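Local coordinates for protein Pcdhgb2 (Mus musculus, PDB 5SZR) that probably serves as a calcium-dependent cell-adhesion protein and may help establish and maintain specific neuronal connections in the brain, at residues L14-P19 with D71-K76; L119-P124 with D174-P179; A356-S361 with V409-Q414. One frame throughout, in Å; residues are numbered along the deposited sequence. Where two conformers were deposited one is given.

Contact 1: residues L14-P19 with D71-K76. With CA (calcium ion), chain J; CA (calcium ion), chain K.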
loop_
_atom_site.group_PDB
_atom_site.type_symbol
_atom_site.label_atom_id
_atom_site.label_comp_id
_atom_site.label_asym_id
_atom_site.label_seq_id
_atom_site.Cartn_x
_atom_site.Cartn_y
_atom_site.Cartn_z
ATOM N N LEU A 14 58.032 -10.243 26.887
ATOM C CA LEU A 14 57.531 -8.877 26.867
ATOM C C LEU A 14 56.130 -8.845 26.277
ATOM O O LEU A 14 55.856 -9.500 25.266
ATOM C CB LEU A 14 58.440 -7.949 26.048
ATOM C CG LEU A 14 59.921 -7.841 26.417
ATOM C CD1 LEU A 14 60.625 -6.853 25.491
ATOM C CD2 LEU A 14 60.093 -7.437 27.873
ATOM N N ARG A 15 55.242 -8.093 26.921
ATOM C CA ARG A 15 53.942 -7.814 26.330
ATOM C C ARG A 15 54.114 -6.850 25.164
ATOM O O ARG A 15 54.906 -5.906 25.230
ATOM C CB ARG A 15 52.995 -7.230 27.376
ATOM C CG ARG A 15 52.606 -8.207 28.482
ATOM C CD ARG A 15 51.859 -7.501 29.605
ATOM N NE ARG A 15 51.188 -8.437 30.502
ATOM C CZ ARG A 15 51.729 -8.941 31.606
ATOM N NH1 ARG A 15 51.035 -9.786 32.356
ATOM N NH2 ARG A 15 52.963 -8.604 31.960
ATOM N N GLU A 16 53.370 -7.092 24.083
ATOM C CA GLU A 16 53.562 -6.292 22.878
ATOM C C GLU A 16 53.207 -4.822 23.066
ATOM O O GLU A 16 53.547 -4.011 22.199
ATOM C CB GLU A 16 52.755 -6.877 21.717
ATOM C CG GLU A 16 51.254 -6.934 21.941
ATOM C CD GLU A 16 50.485 -7.190 20.650
ATOM O OE1 GLU A 16 50.970 -6.788 19.574
ATOM O OE2 GLU A 16 49.401 -7.801 20.714
ATOM N N ASP A 17 52.571 -4.448 24.176
ATOM C CA ASP A 17 52.136 -3.075 24.385
ATOM C C ASP A 17 53.073 -2.268 25.279
ATOM O O ASP A 17 52.731 -1.138 25.640
ATOM C CB ASP A 17 50.719 -3.051 24.969
ATOM C CG ASP A 17 50.652 -3.643 26.365
ATOM O OD1 ASP A 17 50.957 -2.922 27.338
ATOM O OD2 ASP A 17 50.284 -4.829 26.493
ATOM N N VAL A 18 54.236 -2.805 25.642
ATOM C CA VAL A 18 55.134 -2.039 26.519
ATOM C C VAL A 18 55.634 -0.808 25.774
ATOM O O VAL A 18 55.904 -0.887 24.561
ATOM C CB VAL A 18 56.300 -2.911 27.008
ATOM C CG1 VAL A 18 55.788 -4.100 27.819
ATOM C CG2 VAL A 18 57.180 -3.373 25.852
ATOM N N PRO A 19 55.743 0.343 26.429
ATOM C CA PRO A 19 56.154 1.563 25.732
ATOM C C PRO A 19 57.640 1.546 25.431
ATOM O O PRO A 19 58.400 0.792 26.057
ATOM C CB PRO A 19 55.799 2.674 26.732
ATOM C CG PRO A 19 55.877 2.004 28.061
ATOM C CD PRO A 19 55.406 0.594 27.841
ATOM N N ASP A 71 55.048 -5.360 18.341
ATOM C CA ASP A 71 53.850 -5.797 17.635
ATOM C C ASP A 71 53.907 -7.309 17.440
ATOM O O ASP A 71 54.656 -7.803 16.591
ATOM C CB ASP A 71 53.705 -5.081 16.290
ATOM C CG ASP A 71 52.478 -5.522 15.510
ATOM O OD1 ASP A 71 51.543 -6.084 16.111
ATOM O OD2 ASP A 71 52.448 -5.289 14.281
ATOM N N PHE A 72 53.123 -8.045 18.233
ATOM C CA PHE A 72 53.114 -9.504 18.153
ATOM C C PHE A 72 52.722 -9.987 16.763
ATOM O O PHE A 72 53.196 -11.035 16.311
ATOM C CB PHE A 72 52.161 -10.065 19.206
ATOM C CG PHE A 72 52.032 -11.564 19.181
ATOM C CD1 PHE A 72 52.904 -12.357 19.910
ATOM C CD2 PHE A 72 51.023 -12.179 18.453
ATOM C CE1 PHE A 72 52.782 -13.733 19.899
ATOM C CE2 PHE A 72 50.899 -13.556 18.439
ATOM C CZ PHE A 72 51.778 -14.335 19.165
ATOM N N GLU A 73 51.862 -9.241 16.071
ATOM C CA GLU A 73 51.428 -9.648 14.744
ATOM C C GLU A 73 52.550 -9.539 13.716
ATOM O O GLU A 73 52.475 -10.189 12.667
ATOM C CB GLU A 73 50.216 -8.813 14.311
ATOM C CG GLU A 73 48.882 -9.238 14.944
ATOM C CD GLU A 73 48.871 -9.155 16.471
ATOM O OE1 GLU A 73 49.294 -8.119 17.023
ATOM O OE2 GLU A 73 48.437 -10.133 17.118
ATOM N N THR A 74 53.582 -8.741 13.993
ATOM C CA THR A 74 54.728 -8.582 13.106
ATOM C C THR A 74 55.902 -9.478 13.492
ATOM O O THR A 74 56.545 -10.066 12.616
ATOM C CB THR A 74 55.193 -7.120 13.101
ATOM O OG1 THR A 74 54.103 -6.270 12.736
ATOM C CG2 THR A 74 56.329 -6.920 12.108
ATOM N N ALA A 75 56.196 -9.599 14.784
ATOM C CA ALA A 75 57.284 -10.457 15.236
ATOM C C ALA A 75 56.929 -11.024 16.599
ATOM O O ALA A 75 56.631 -10.268 17.529
ATOM C CB ALA A 75 58.607 -9.687 15.298
ATOM N N LYS A 76 56.963 -12.351 16.714
ATOM C CA LYS A 76 56.651 -13.023 17.966
ATOM C C LYS A 76 57.867 -13.238 18.862
ATOM O O LYS A 76 57.691 -13.559 20.043
ATOM C CB LYS A 76 55.986 -14.375 17.688
ATOM C CG LYS A 76 54.677 -14.272 16.940
ATOM C CD LYS A 76 54.073 -15.644 16.704
ATOM C CE LYS A 76 52.915 -15.574 15.737
ATOM N NZ LYS A 76 52.545 -16.929 15.244
HETATM CA CA CA J . 49.704 -5.860 17.570
HETATM CA CA CA K . 47.829 -8.729 19.027
HETATM O O HOH W 1 48.444 -4.823 15.365
HETATM O O HOH W 2 50.573 -3.737 17.922
#

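Contact 2: residues L119-P124 with D174-P179. With CA (calcium ion), chain M; CA (calcium ion), chain N.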
loop_
_atom_site.group_PDB
_atom_site.type_symbol
_atom_site.label_atom_id
_atom_site.label_comp_id
_atom_site.label_asym_id
_atom_site.label_seq_id
_atom_site.Cartn_x
_atom_site.Cartn_y
_atom_site.Cartn_z
ATOM N N LEU A 119 15.483 -8.444 -2.326
ATOM C CA LEU A 119 15.049 -9.711 -1.759
ATOM C C LEU A 119 13.556 -9.882 -1.995
ATOM O O LEU A 119 12.760 -9.129 -1.411
ATOM C CB LEU A 119 15.364 -9.751 -0.265
ATOM C CG LEU A 119 15.057 -11.030 0.511
ATOM C CD1 LEU A 119 15.870 -12.184 -0.035
ATOM C CD2 LEU A 119 15.339 -10.835 1.990
ATOM N N PRO A 120 13.129 -10.829 -2.835
ATOM C CA PRO A 120 11.692 -11.007 -3.095
ATOM C C PRO A 120 10.897 -11.260 -1.822
ATOM O O PRO A 120 11.303 -12.036 -0.955
ATOM C CB PRO A 120 11.652 -12.224 -4.024
ATOM C CG PRO A 120 12.968 -12.203 -4.719
ATOM C CD PRO A 120 13.960 -11.648 -3.736
ATOM N N GLU A 121 9.739 -10.604 -1.728
ATOM C CA GLU A 121 8.903 -10.711 -0.539
ATOM C C GLU A 121 8.309 -12.102 -0.357
ATOM O O GLU A 121 7.840 -12.422 0.739
ATOM C CB GLU A 121 7.776 -9.680 -0.599
ATOM C CG GLU A 121 6.730 -9.960 -1.660
ATOM C CD GLU A 121 5.610 -8.945 -1.634
ATOM O OE1 GLU A 121 5.173 -8.511 -2.721
ATOM O OE2 GLU A 121 5.174 -8.570 -0.526
ATOM N N ASP A 122 8.299 -12.930 -1.399
ATOM C CA ASP A 122 7.780 -14.285 -1.294
ATOM C C ASP A 122 8.892 -15.312 -1.099
ATOM O O ASP A 122 8.659 -16.512 -1.280
ATOM C CB ASP A 122 6.927 -14.626 -2.521
ATOM C CG ASP A 122 7.727 -14.645 -3.813
ATOM O OD1 ASP A 122 7.265 -15.278 -4.785
ATOM O OD2 ASP A 122 8.812 -14.031 -3.862
ATOM N N SER A 123 10.086 -14.860 -0.727
ATOM C CA SER A 123 11.197 -15.762 -0.464
ATOM C C SER A 123 10.797 -16.801 0.581
ATOM O O SER A 123 10.230 -16.441 1.620
ATOM C CB SER A 123 12.420 -14.981 0.019
ATOM O OG SER A 123 13.051 -14.305 -1.054
ATOM N N PRO A 124 11.066 -18.082 0.343
ATOM C CA PRO A 124 10.741 -19.102 1.344
ATOM C C PRO A 124 11.540 -18.902 2.625
ATOM O O PRO A 124 12.575 -18.228 2.654
ATOM C CB PRO A 124 11.129 -20.420 0.659
ATOM C CG PRO A 124 11.413 -20.082 -0.766
ATOM C CD PRO A 124 11.778 -18.640 -0.818
ATOM N N ASP A 174 6.905 -9.367 3.700
ATOM C CA ASP A 174 5.738 -8.684 3.145
ATOM C C ASP A 174 6.159 -7.252 2.819
ATOM O O ASP A 174 6.299 -6.429 3.728
ATOM C CB ASP A 174 4.564 -8.716 4.112
ATOM C CG ASP A 174 3.332 -8.012 3.561
ATOM O OD1 ASP A 174 3.291 -7.730 2.346
ATOM O OD2 ASP A 174 2.399 -7.745 4.346
ATOM N N ARG A 175 6.340 -6.971 1.526
ATOM C CA ARG A 175 6.753 -5.635 1.107
ATOM C C ARG A 175 5.729 -4.588 1.518
ATOM O O ARG A 175 6.094 -3.468 1.898
ATOM C CB ARG A 175 6.965 -5.593 -0.406
ATOM C CG ARG A 175 7.615 -4.308 -0.886
ATOM C CD ARG A 175 7.329 -4.046 -2.347
ATOM N NE ARG A 175 5.926 -3.704 -2.568
ATOM C CZ ARG A 175 5.432 -2.476 -2.441
ATOM N NH1 ARG A 175 6.226 -1.475 -2.095
ATOM N NH2 ARG A 175 4.143 -2.247 -2.663
ATOM N N GLU A 176 4.442 -4.933 1.450
ATOM C CA GLU A 176 3.398 -3.972 1.781
ATOM C C GLU A 176 3.438 -3.554 3.248
ATOM O O GLU A 176 2.916 -2.487 3.589
ATOM C CB GLU A 176 2.027 -4.548 1.414
ATOM C CG GLU A 176 1.687 -4.457 -0.079
ATOM C CD GLU A 176 2.466 -5.441 -0.941
ATOM O OE1 GLU A 176 2.626 -6.608 -0.523
ATOM O OE2 GLU A 176 2.918 -5.051 -2.039
ATOM N N ALA A 177 4.058 -4.351 4.119
ATOM C CA ALA A 177 4.204 -4.005 5.529
ATOM C C ALA A 177 5.564 -3.391 5.844
ATOM O O ALA A 177 5.630 -2.339 6.489
ATOM C CB ALA A 177 3.968 -5.243 6.404
ATOM N N ILE A 178 6.651 -4.023 5.406
ATOM C CA ILE A 178 8.003 -3.499 5.610
ATOM C C ILE A 178 8.781 -3.592 4.303
ATOM O O ILE A 178 9.172 -4.693 3.891
ATOM C CB ILE A 178 8.742 -4.251 6.727
ATOM C CG1 ILE A 178 8.023 -4.084 8.065
ATOM C CG2 ILE A 178 10.170 -3.753 6.825
ATOM C CD1 ILE A 178 8.544 -4.997 9.146
ATOM N N PRO A 179 9.028 -2.473 3.623
ATOM C CA PRO A 179 9.676 -2.543 2.307
ATOM C C PRO A 179 11.195 -2.541 2.362
ATOM O O PRO A 179 11.842 -2.947 1.392
ATOM C CB PRO A 179 9.144 -1.291 1.597
ATOM C CG PRO A 179 8.910 -0.321 2.701
ATOM C CD PRO A 179 8.481 -1.133 3.902
HETATM CA CA CA M . 2.885 -8.765 0.286
HETATM CA CA CA N . 2.978 -7.135 -3.300
HETATM O O HOH W 3 0.466 -8.594 0.933
HETATM O O HOH W 4 3.170 -10.591 1.805
#

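Contact 3: residues A356-S361 with V409-Q414. With CA (calcium ion), chain R; CA (calcium ion), chain Q; MAN (alpha-D-mannopyranose), chain U.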
loop_
_atom_site.group_PDB
_atom_site.type_symbol
_atom_site.label_atom_id
_atom_site.label_comp_id
_atom_site.label_asym_id
_atom_site.label_seq_id
_atom_site.Cartn_x
_atom_site.Cartn_y
_atom_site.Cartn_z
ATOM N N ALA A 356 -59.133 9.734 -17.350
ATOM C CA ALA A 356 -57.843 10.028 -17.960
ATOM C C ALA A 356 -56.780 9.093 -17.403
ATOM O O ALA A 356 -56.922 8.542 -16.308
ATOM C CB ALA A 356 -57.423 11.483 -17.729
ATOM N N VAL A 357 -55.708 8.920 -18.181
ATOM C CA VAL A 357 -54.559 8.109 -17.796
ATOM C C VAL A 357 -53.287 8.915 -18.033
ATOM O O VAL A 357 -53.300 9.973 -18.663
ATOM C CB VAL A 357 -54.495 6.773 -18.564
ATOM C CG1 VAL A 357 -55.629 5.856 -18.142
ATOM C CG2 VAL A 357 -54.524 7.021 -20.066
ATOM N N ASP A 358 -52.175 8.385 -17.524
ATOM C CA ASP A 358 -50.878 9.054 -17.609
ATOM C C ASP A 358 -49.793 7.988 -17.583
ATOM O O ASP A 358 -49.745 7.179 -16.652
ATOM C CB ASP A 358 -50.702 10.046 -16.454
ATOM C CG ASP A 358 -49.587 11.043 -16.698
ATOM O OD1 ASP A 358 -48.436 10.619 -16.924
ATOM O OD2 ASP A 358 -49.862 12.258 -16.662
ATOM N N ALA A 359 -48.925 7.990 -18.597
ATOM C CA ALA A 359 -47.931 6.933 -18.755
ATOM C C ALA A 359 -46.814 6.987 -17.719
ATOM O O ALA A 359 -46.045 6.022 -17.612
ATOM C CB ALA A 359 -47.323 6.990 -20.160
ATOM N N ASP A 360 -46.696 8.075 -16.961
ATOM C CA ASP A 360 -45.581 8.224 -16.035
ATOM C C ASP A 360 -45.852 7.500 -14.721
ATOM O O ASP A 360 -46.749 6.651 -14.649
ATOM C CB ASP A 360 -45.301 9.708 -15.795
ATOM C CG ASP A 360 -44.882 10.430 -17.064
ATOM O OD1 ASP A 360 -44.163 9.822 -17.881
ATOM O OD2 ASP A 360 -45.273 11.598 -17.256
ATOM N N SER A 361 -45.081 7.818 -13.683
ATOM C CA SER A 361 -45.202 7.177 -12.380
ATOM C C SER A 361 -45.202 8.233 -11.283
ATOM O O SER A 361 -44.845 9.393 -11.507
ATOM C CB SER A 361 -44.064 6.174 -12.143
ATOM O OG SER A 361 -44.031 5.192 -13.161
ATOM N N VAL A 409 -57.483 18.167 -16.785
ATOM C CA VAL A 409 -56.885 17.083 -16.017
ATOM C C VAL A 409 -55.376 17.294 -16.024
ATOM O O VAL A 409 -54.747 17.315 -17.091
ATOM C CB VAL A 409 -57.279 15.705 -16.577
ATOM C CG1 VAL A 409 -57.141 15.669 -18.095
ATOM C CG2 VAL A 409 -56.466 14.608 -15.924
ATOM N N ARG A 410 -54.800 17.485 -14.836
ATOM C CA ARG A 410 -53.390 17.806 -14.670
ATOM C C ARG A 410 -52.684 16.701 -13.897
ATOM O O ARG A 410 -53.286 16.034 -13.050
ATOM C CB ARG A 410 -53.206 19.131 -13.924
ATOM C CG ARG A 410 -53.913 20.308 -14.563
ATOM C CD ARG A 410 -53.449 21.635 -13.977
ATOM N NE ARG A 410 -53.649 22.716 -14.940
ATOM C CZ ARG A 410 -54.544 23.689 -14.814
ATOM N NH1 ARG A 410 -55.326 23.748 -13.744
ATOM N NH2 ARG A 410 -54.642 24.617 -15.756
ATOM N N ASP A 411 -51.400 16.508 -14.184
ATOM C CA ASP A 411 -50.609 15.617 -13.356
ATOM C C ASP A 411 -49.940 16.424 -12.242
ATOM O O ASP A 411 -50.102 17.642 -12.138
ATOM C CB ASP A 411 -49.602 14.820 -14.196
ATOM C CG ASP A 411 -48.610 15.700 -14.954
ATOM O OD1 ASP A 411 -48.280 16.813 -14.493
ATOM O OD2 ASP A 411 -48.145 15.255 -16.024
ATOM N N GLY A 412 -49.190 15.738 -11.390
ATOM C CA GLY A 412 -48.569 16.398 -10.262
ATOM C C GLY A 412 -47.104 16.711 -10.485
ATOM O O GLY A 412 -46.368 16.976 -9.534
ATOM N N GLY A 413 -46.677 16.693 -11.744
ATOM C CA GLY A 413 -45.305 16.987 -12.090
ATOM C C GLY A 413 -44.988 18.467 -12.008
ATOM O O GLY A 413 -45.842 19.315 -11.747
ATOM N N GLN A 414 -43.715 18.770 -12.232
ATOM C CA GLN A 414 -43.225 20.139 -12.213
ATOM C C GLN A 414 -42.287 20.356 -13.397
ATOM O O GLN A 414 -41.175 19.825 -13.415
ATOM C CB GLN A 414 -42.513 20.442 -10.889
ATOM C CG GLN A 414 -41.864 21.816 -10.831
ATOM C CD GLN A 414 -42.852 22.944 -11.089
ATOM O OE1 GLN A 414 -43.973 22.935 -10.575
ATOM N NE2 GLN A 414 -42.441 23.919 -11.894
HETATM CA CA CA R . -47.280 12.849 -16.612
HETATM CA CA CA Q . -41.746 9.202 -17.618
HETATM C C1 MAN U . -53.495 22.222 -18.616
HETATM C C2 MAN U . -53.623 23.032 -19.912
HETATM C C3 MAN U . -52.224 23.361 -20.437
HETATM C C4 MAN U . -51.430 24.104 -19.367
HETATM C C5 MAN U . -51.325 23.204 -18.127
HETATM C C6 MAN U . -50.600 23.855 -16.968
HETATM O O2 MAN U . -54.249 24.298 -19.649
HETATM O O3 MAN U . -52.260 24.114 -21.640
HETATM O O4 MAN U . -50.127 24.423 -19.848
HETATM O O5 MAN U . -52.665 22.861 -17.668
HETATM O O6 MAN U . -50.990 23.175 -15.778
#

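Contact 1: residues L14-P19 with D71-K76
Glu-16 and the loop that starts at Asp-71 meet through one carboxylate and two calcium ions, and the tight part of the contact is gathered round a single oxygen. Glu-16 OE1 binds the calcium of chain J at 2.5 Å and also accepts the backbone N-H of Phe-72, with N 2.8 Å from OE1 and an N-H...O angle of 158°. The donor comes from above the carboxylate plane. Metal and peptide together probably limit rotation of the group. The glutamate chain is extended beyond CG, which carries its other oxygen, OE2, on to the calcium of chain K. Glu-73 crosses Glu-16 at about a right angle, and its OE1 bridges both ions, 2.4 Å from the calcium of chain J and 2.6 Å from that of chain K. Because the acidic oxygens share metals, their close spacing is probably compensated by the cations. Asp-71 OD1 joins the calcium of chain J at 2.4 Å and takes the N-H of Glu-73 in an Asx turn.

The other side is looser and wet: water 2 at 2.3 Å and water 1 at 2.7 Å fill positions on the calcium of chain J. Across the contact Phe-72 uses its CB, 3.5 Å from Glu-16 OE1, while its ring turns away to rest against Lys-76 CG.

Asp-105 completes the first site; Asp-102, Asp-105, the carbonyl of Glu-103 and Asp-138 of the next repeat complete the second. Glutamate, Asp-Phe-Glu triplet and linker together form the calcium site of a cadherin interdomain junction, the triplet being a variant of the Asp-Arg-Glu motif.

Contact 2: residues L119-P124 with D174-P179
Glu-121 reaches with its carboxylate toward the start of the Asp-174 to Pro-179 loop and the backbone N of Arg-175. Its first torsion sets CG between the backbone N and the carbonyl carbon (chi1 69°), and the extended chain beyond lets OE2 accept that N-H at 2.9 Å from Arg-175 N, the donor meeting it from above the carboxylate plane. The same OE2 binds the calcium of chain M at 2.4 Å, whereas OE1 goes to the calcium of chain N. Glu-176 is bent at chi2, and its OE1 bridges both ions, 2.3 Å from the calcium of chain M with a longer bond to that of chain N, to which OE2 also binds. Asp-174 OD1 and two waters add to the calcium of chain M. Arg-175 bends at chi3 so that NH2 forms a salt bridge to Glu-176 OE2 at 3.1 Å, on the anti side but tilted out of the carboxylate plane, while NE also bonds Asp-207; the cation probably offsets part of the acidic charge here. Behind Glu-121, Ser-123 OG donates to Pro-120 O, bracing the type I turn.

Strand 119-120 lies along the parallel strand 196-206, whose Ile-205 touches both Glu-121 and Arg-175; the loop leads from strand 164-169 of the other sheet into 180-189, antiparallel to 196-206.

Contact 3: residues A356-S361 with V409-Q414
Asp-358 and Asp-411 cross at about a right angle beside the calcium of chain R, their carboxylate planes 51° apart and their OD2 atoms 3.5 Å from one another. Asp-358 chelates that ion through both oxygens, whereas Asp-411 gives OD2 alone. Asp-360 spans two metals, with OD2 on this calcium and OD1 on the calcium of chain Q; Asn-319 and the carbonyls of Asn-321 and Asn-364 complete the former site.

Asx turns position this shell. Asp-360 N donates to the anti lone pair of Asp-358 OD1 at 3.1 Å, and Gly-413 N reaches Asp-411 OD1 from above its plane; Asp-411 also has Leu-417 as a polar partner. Farther out, Ala-356 CB packs on Val-409 CG2 at 3.7 Å. On the far side of its strand, Arg-410 stretches out to a glycan mannose, NE lying 2.9 Å and NH2 3.3 Å from the ring oxygen O5, to which both donate. An alanine here would remove the guanidinium and is likely to leave the mannose freer to turn, its O5 without these donors.

Strand 350-357 pairs with 324-327 in one sheet; strand 402-410 runs between 418-428 and 368-374 in the other, Val-409 reaching Val-325 across the sandwich.

How the contacts relate
In this chain, extracellular cadherin domains 3-6 of a longer protein, contacts 1 and 2 are the same element repeated in successive domains: a glutamate after a strand and an Asp-X-Glu triplet in a loop, at the domain's C-terminal end, each holding its own pair of calcium ions. Their centres lie 50 Å apart. Contact 3, about 112 Å from contact 1 by centres, is the complementary half, the N-terminal end of a later domain, where all side-chain ligands from the two segments are aspartates. All three are partly buried, none a hydrophobic core, although contact 3 alone adds an apolar pair between sheets. The margins differ: an aromatic, a salt-bridged arginine, and an arginine hydrogen-bonded to an attached mannose.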